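Local structure of geobacter metallireducens SMUG1 (Geobacter metallireducens, 5H9I) at residues 5-8 / 9-12; 176-180 / 181-185. The protein belongs to the UDG-like clan as a SMUG1 protein, with a central parallel sheet between helices and a pocket that holds xanthine. All blocks are in the same frame, centred on the assembly; numbering follows the deposited sequence.

Both contacts are local, and neither closes a long loop. Near the N terminus, contact 1 forms the first turn of helix 7-19, where Gly-6 opens the helix. Much later in the chain, contact 2 forms the last turn of helix 160-181 and the exit through Pro-183 into strand 185-189. They follow one another in series and neither nest nor cross. Their centres are about 13 Å apart, and their side chains meet in space. Leu-7 and Ile-10 of contact 1 pack on Arg-176, Thr-177 and Leu-180 of contact 2. The start of helix 7-19 is thus laid against the end of helix 160-181, which leads into the parallel sheet.

Contact 1. Residues 5-8 / 9-12; sequences TGLA and AISD
Ile-10 lays its longer branch along the carbonyl of Gly-6, one turn back. Its CG1 sits 3.5 Å from Gly-6 O. The first torsion places CG1 beside the backbone N (chi1 -67°), and the chain is extended beyond it (chi2 169°). CD1 therefore carries on toward Leu-7, where it meets CD2 of that residue at 4.3 Å. This is a loose apolar touch. The same Gly-6 O accepts a hydrogen bond from Ile-10 N at 3.3 Å, with the donor in the carbonyl plane. One oxygen thus has both the N-H and the side chain of Ile-10 against it. Gly-6 is the N-cap residue, and the turn is the opening turn of helix 7-19. Ser-11 N bonds to Leu-7 O and Asp-12 N to Ala-8 O, which continues the helical pattern. The first turn of a helix has N-H groups without a carbonyl one turn earlier, and here water serves one of them. Water 1 accepts from Ala-9 N at 3.1 Å and also bonds to Thr-5 OG1 at 3.0 Å. Thr-5 holds OG1 between its own N and carbonyl carbon (chi1 55°), and that oxygen also lies near Ala-9 CB. A second water bridges further along. Water 2 donates to Leu-7 O at 2.9 Å and bonds to Ser-11 OG at 2.8 Å. Leu-7 O therefore serves both the backbone N-H of Ser-11 and this water. Ser-11 OG is also hydrogen-bonded to His-41. The carboxylate of Asp-12 bends back alongside the carbonyl of Ala-8, with CG 3.4 Å from Ala-8 O, and OD2 forms a salt bridge with Arg-38. On the apolar side, Leu-7 also packs on Leu-45 of helix 38-48.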
loop_
_atom_site.group_PDB
_atom_site.type_symbol
_atom_site.label_atom_id
_atom_site.label_comp_id
_atom_site.label_asym_id
_atom_site.label_seq_id
_atom_site.Cartn_x
_atom_site.Cartn_y
_atom_site.Cartn_z
ATOM N N THR A 5 19.095 4.072 2.957
ATOM C CA THR A 5 19.226 5.502 2.961
ATOM C C THR A 5 17.861 6.173 2.905
ATOM O O THR A 5 17.706 7.385 3.302
ATOM C CB THR A 5 20.000 6.002 1.696
ATOM O OG1 THR A 5 19.389 5.526 0.485
ATOM C CG2 THR A 5 21.471 5.532 1.774
ATOM N N GLY A 6 16.843 5.429 2.392
ATOM C CA GLY A 6 15.584 6.102 2.259
ATOM C C GLY A 6 14.595 5.085 1.773
ATOM O O GLY A 6 14.924 3.894 1.535
ATOM N N LEU A 7 13.351 5.512 1.668
ATOM C CA LEU A 7 12.348 4.638 1.136
ATOM C C LEU A 7 12.583 4.069 -0.197
ATOM O O LEU A 7 12.151 2.972 -0.530
ATOM C CB LEU A 7 10.974 5.298 1.256
ATOM C CG LEU A 7 10.409 5.637 2.641
ATOM C CD1 LEU A 7 9.073 6.393 2.501
ATOM C CD2 LEU A 7 10.175 4.445 3.407
ATOM N N ALA A 8 13.186 4.902 -1.101
ATOM C CA ALA A 8 13.362 4.361 -2.453
ATOM C C ALA A 8 14.326 3.174 -2.461
ATOM O O ALA A 8 14.034 2.207 -3.200
ATOM C CB ALA A 8 13.966 5.451 -3.342
ATOM N N ALA A 9 15.346 3.256 -1.648
ATOM C CA ALA A 9 16.286 2.087 -1.492
ATOM C C ALA A 9 15.533 0.840 -1.016
ATOM O O ALA A 9 15.756 -0.316 -1.457
ATOM C CB ALA A 9 17.362 2.406 -0.523
ATOM N N ILE A 10 14.659 1.054 -0.047
ATOM C CA ILE A 10 13.867 -0.024 0.487
ATOM C C ILE A 10 12.964 -0.628 -0.587
ATOM O O ILE A 10 12.875 -1.802 -0.690
ATOM C CB ILE A 10 13.026 0.467 1.690
ATOM C CG1 ILE A 10 13.959 0.836 2.848
ATOM C CG2 ILE A 10 12.046 -0.610 2.154
ATOM C CD1 ILE A 10 13.330 1.575 4.011
ATOM N N SER A 11 12.299 0.207 -1.380
ATOM C CA SER A 11 11.419 -0.315 -2.415
ATOM C C SER A 11 12.231 -1.056 -3.501
ATOM O O SER A 11 11.796 -2.039 -4.020
ATOM C CB SER A 11 10.472 0.770 -3.067
ATOM O OG SER A 11 9.216 0.969 -2.361
ATOM N N ASP A 12 13.384 -0.508 -3.841
ATOM C CA ASP A 12 14.211 -1.167 -4.865
ATOM C C ASP A 12 14.701 -2.530 -4.371
ATOM O O ASP A 12 14.696 -3.452 -5.117
ATOM C CB ASP A 12 15.339 -0.257 -5.333
ATOM C CG ASP A 12 14.844 0.900 -6.266
ATOM O OD1 ASP A 12 13.780 0.835 -6.873
ATOM O OD2 ASP A 12 15.532 1.859 -6.390
HETATM O O HOH W 1 16.692 5.894 -0.853
HETATM O O HOH W 2 9.461 2.058 0.153
#

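Contact 2. Residues 176-180 / 181-185; sequences RTVVL and LRPRV
Leu-181 turns CG beside its backbone N (chi1 -60°) and extends from there (chi2 -178°), which carries the side chain back along the helix over Thr-177. CG lies 3.3 Å from Thr-177 O, and CD1 meets Thr-177 CG2 at 3.8 Å. The two side chains run side by side and point the same way. In Thr-177 the methyl stands anti to the backbone N, on the side of Leu-181, and OG1 bonds to Ala-173 O. Leu-181 N bonds to Thr-177 O at 2.9 Å. The other branch of Leu-181 touches Leu-180, CD2 to CD2, at 4.2 Å. The helix ends at Leu-181. Arg-182 is the first residue to leave it, with left-handed helical backbone angles (phi 59°), yet its N still reaches Val-178 O at 2.9 Å. This last bond is more bent than the one before it. Pro-183 has no N-H to give. It sets CD 3.5 Å from the same Val-178 O and 4.1 Å from Val-178 CG1, with the two side chains crossing at about a right angle. The first torsion of Arg-182 sets CG beside its backbone N and 3.4 Å from Val-179 O. The bend at the third torsion then turns the guanidinium back toward Leu-180 O, obliquely and without a hydrogen bond. A positive group beside these last carbonyls probably suits the negative end of the helix dipole. The whole is the C-terminal end of helix 160-181. Leu-180 and Thr-177 lean on Leu-7 and Ile-10 of helix 7-19, while Val-178 packs on Val-206. Beyond Pro-183, Val-185 bonds through its backbone to Glu-54 and Leu-56 and starts strand 185-189, which lies between strands 55-59 and 207-211 of the parallel sheet.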
loop_
_atom_site.group_PDB
_atom_site.type_symbol
_atom_site.label_atom_id
_atom_site.label_comp_id
_atom_site.label_asym_id
_atom_site.label_seq_id
_atom_site.Cartn_x
_atom_site.Cartn_y
_atom_site.Cartn_z
ATOM N N ARG A 176 12.441 -2.517 7.630
ATOM C CA ARG A 176 13.288 -1.465 7.193
ATOM C C ARG A 176 12.540 -0.101 7.167
ATOM O O ARG A 176 13.117 0.921 7.568
ATOM C CB ARG A 176 13.796 -1.759 5.801
ATOM C CG ARG A 176 14.884 -2.854 5.778
ATOM C CD ARG A 176 15.175 -3.282 4.434
ATOM N NE ARG A 176 16.444 -4.056 4.390
ATOM C CZ ARG A 176 16.811 -4.793 3.371
ATOM N NH1 ARG A 176 16.089 -5.007 2.282
ATOM N NH2 ARG A 176 18.028 -5.397 3.515
ATOM N N THR A 177 11.296 -0.133 6.732
ATOM C CA THR A 177 10.487 1.095 6.690
ATOM C C THR A 177 10.328 1.694 8.061
ATOM O O THR A 177 10.397 2.918 8.310
ATOM C CB THR A 177 9.150 0.799 5.995
ATOM O OG1 THR A 177 9.379 0.317 4.686
ATOM C CG2 THR A 177 8.293 2.039 6.019
ATOM N N VAL A 178 10.054 0.806 9.031
ATOM C CA VAL A 178 9.851 1.263 10.403
ATOM C C VAL A 178 11.175 1.759 11.027
ATOM O O VAL A 178 11.182 2.759 11.759
ATOM C CB VAL A 178 9.181 0.116 11.253
ATOM C CG1 VAL A 178 9.270 0.392 12.749
ATOM C CG2 VAL A 178 7.753 -0.020 10.778
ATOM N N VAL A 179 12.274 1.082 10.758
ATOM C CA VAL A 179 13.548 1.589 11.283
ATOM C C VAL A 179 13.874 2.965 10.661
ATOM O O VAL A 179 14.372 3.831 11.371
ATOM C CB VAL A 179 14.686 0.601 10.994
ATOM C CG1 VAL A 179 16.097 1.241 11.256
ATOM C CG2 VAL A 179 14.441 -0.660 11.853
ATOM N N LEU A 180 13.528 3.162 9.357
ATOM C CA LEU A 180 13.813 4.511 8.783
ATOM C C LEU A 180 12.887 5.609 9.290
ATOM O O LEU A 180 13.315 6.729 9.635
ATOM C CB LEU A 180 13.671 4.375 7.331
ATOM C CG LEU A 180 13.865 5.708 6.477
ATOM C CD1 LEU A 180 15.319 6.085 6.512
ATOM C CD2 LEU A 180 13.332 5.569 5.099
ATOM N N LEU A 181 11.557 5.346 9.296
ATOM C CA LEU A 181 10.579 6.387 9.583
ATOM C C LEU A 181 10.379 6.606 11.036
ATOM O O LEU A 181 9.910 7.636 11.457
ATOM C CB LEU A 181 9.232 6.064 8.880
ATOM C CG LEU A 181 9.324 5.949 7.372
ATOM C CD1 LEU A 181 7.896 5.678 6.926
ATOM C CD2 LEU A 181 9.821 7.177 6.635
ATOM N N ARG A 182 10.679 5.594 11.827
ATOM C CA ARG A 182 10.571 5.679 13.274
ATOM C C ARG A 182 9.184 6.012 13.844
ATOM O O ARG A 182 9.083 6.779 14.731
ATOM C CB ARG A 182 11.626 6.643 13.833
ATOM C CG ARG A 182 13.047 6.294 13.383
ATOM C CD ARG A 182 14.123 7.128 14.081
ATOM N NE ARG A 182 14.152 8.515 13.649
ATOM C CZ ARG A 182 14.733 8.966 12.527
ATOM N NH1 ARG A 182 15.343 8.132 11.694
ATOM N NH2 ARG A 182 14.696 10.243 12.223
ATOM N N PRO A 183 8.130 5.373 13.355
ATOM C CA PRO A 183 6.855 5.717 13.897
ATOM C C PRO A 183 6.646 5.177 15.322
ATOM O O PRO A 183 7.293 4.175 15.662
ATOM C CB PRO A 183 5.873 4.955 12.957
ATOM C CG PRO A 183 6.719 3.787 12.481
ATOM C CD PRO A 183 8.124 4.292 12.337
ATOM N N ARG A 184 5.761 5.802 16.065
ATOM C CA ARG A 184 5.282 5.326 17.334
ATOM C C ARG A 184 4.195 4.241 17.158
ATOM O O ARG A 184 4.120 3.402 17.952
ATOM C CB ARG A 184 4.769 6.552 18.113
ATOM C CG ARG A 184 4.108 6.361 19.453
ATOM C CD ARG A 184 3.557 7.678 20.034
ATOM N NE ARG A 184 2.422 8.281 19.314
ATOM C CZ ARG A 184 1.140 7.957 19.451
ATOM N NH1 ARG A 184 0.744 6.995 20.279
ATOM N NH2 ARG A 184 0.252 8.587 18.744
ATOM N N VAL A 185 3.385 4.323 16.099
ATOM C CA VAL A 185 2.265 3.454 15.893
ATOM C C VAL A 185 2.209 3.033 14.413
ATOM O O VAL A 185 2.452 3.911 13.567
ATOM C CB VAL A 185 0.936 4.145 16.258
ATOM C CG1 VAL A 185 -0.206 3.203 16.234
ATOM C CG2 VAL A 185 1.023 4.822 17.597
#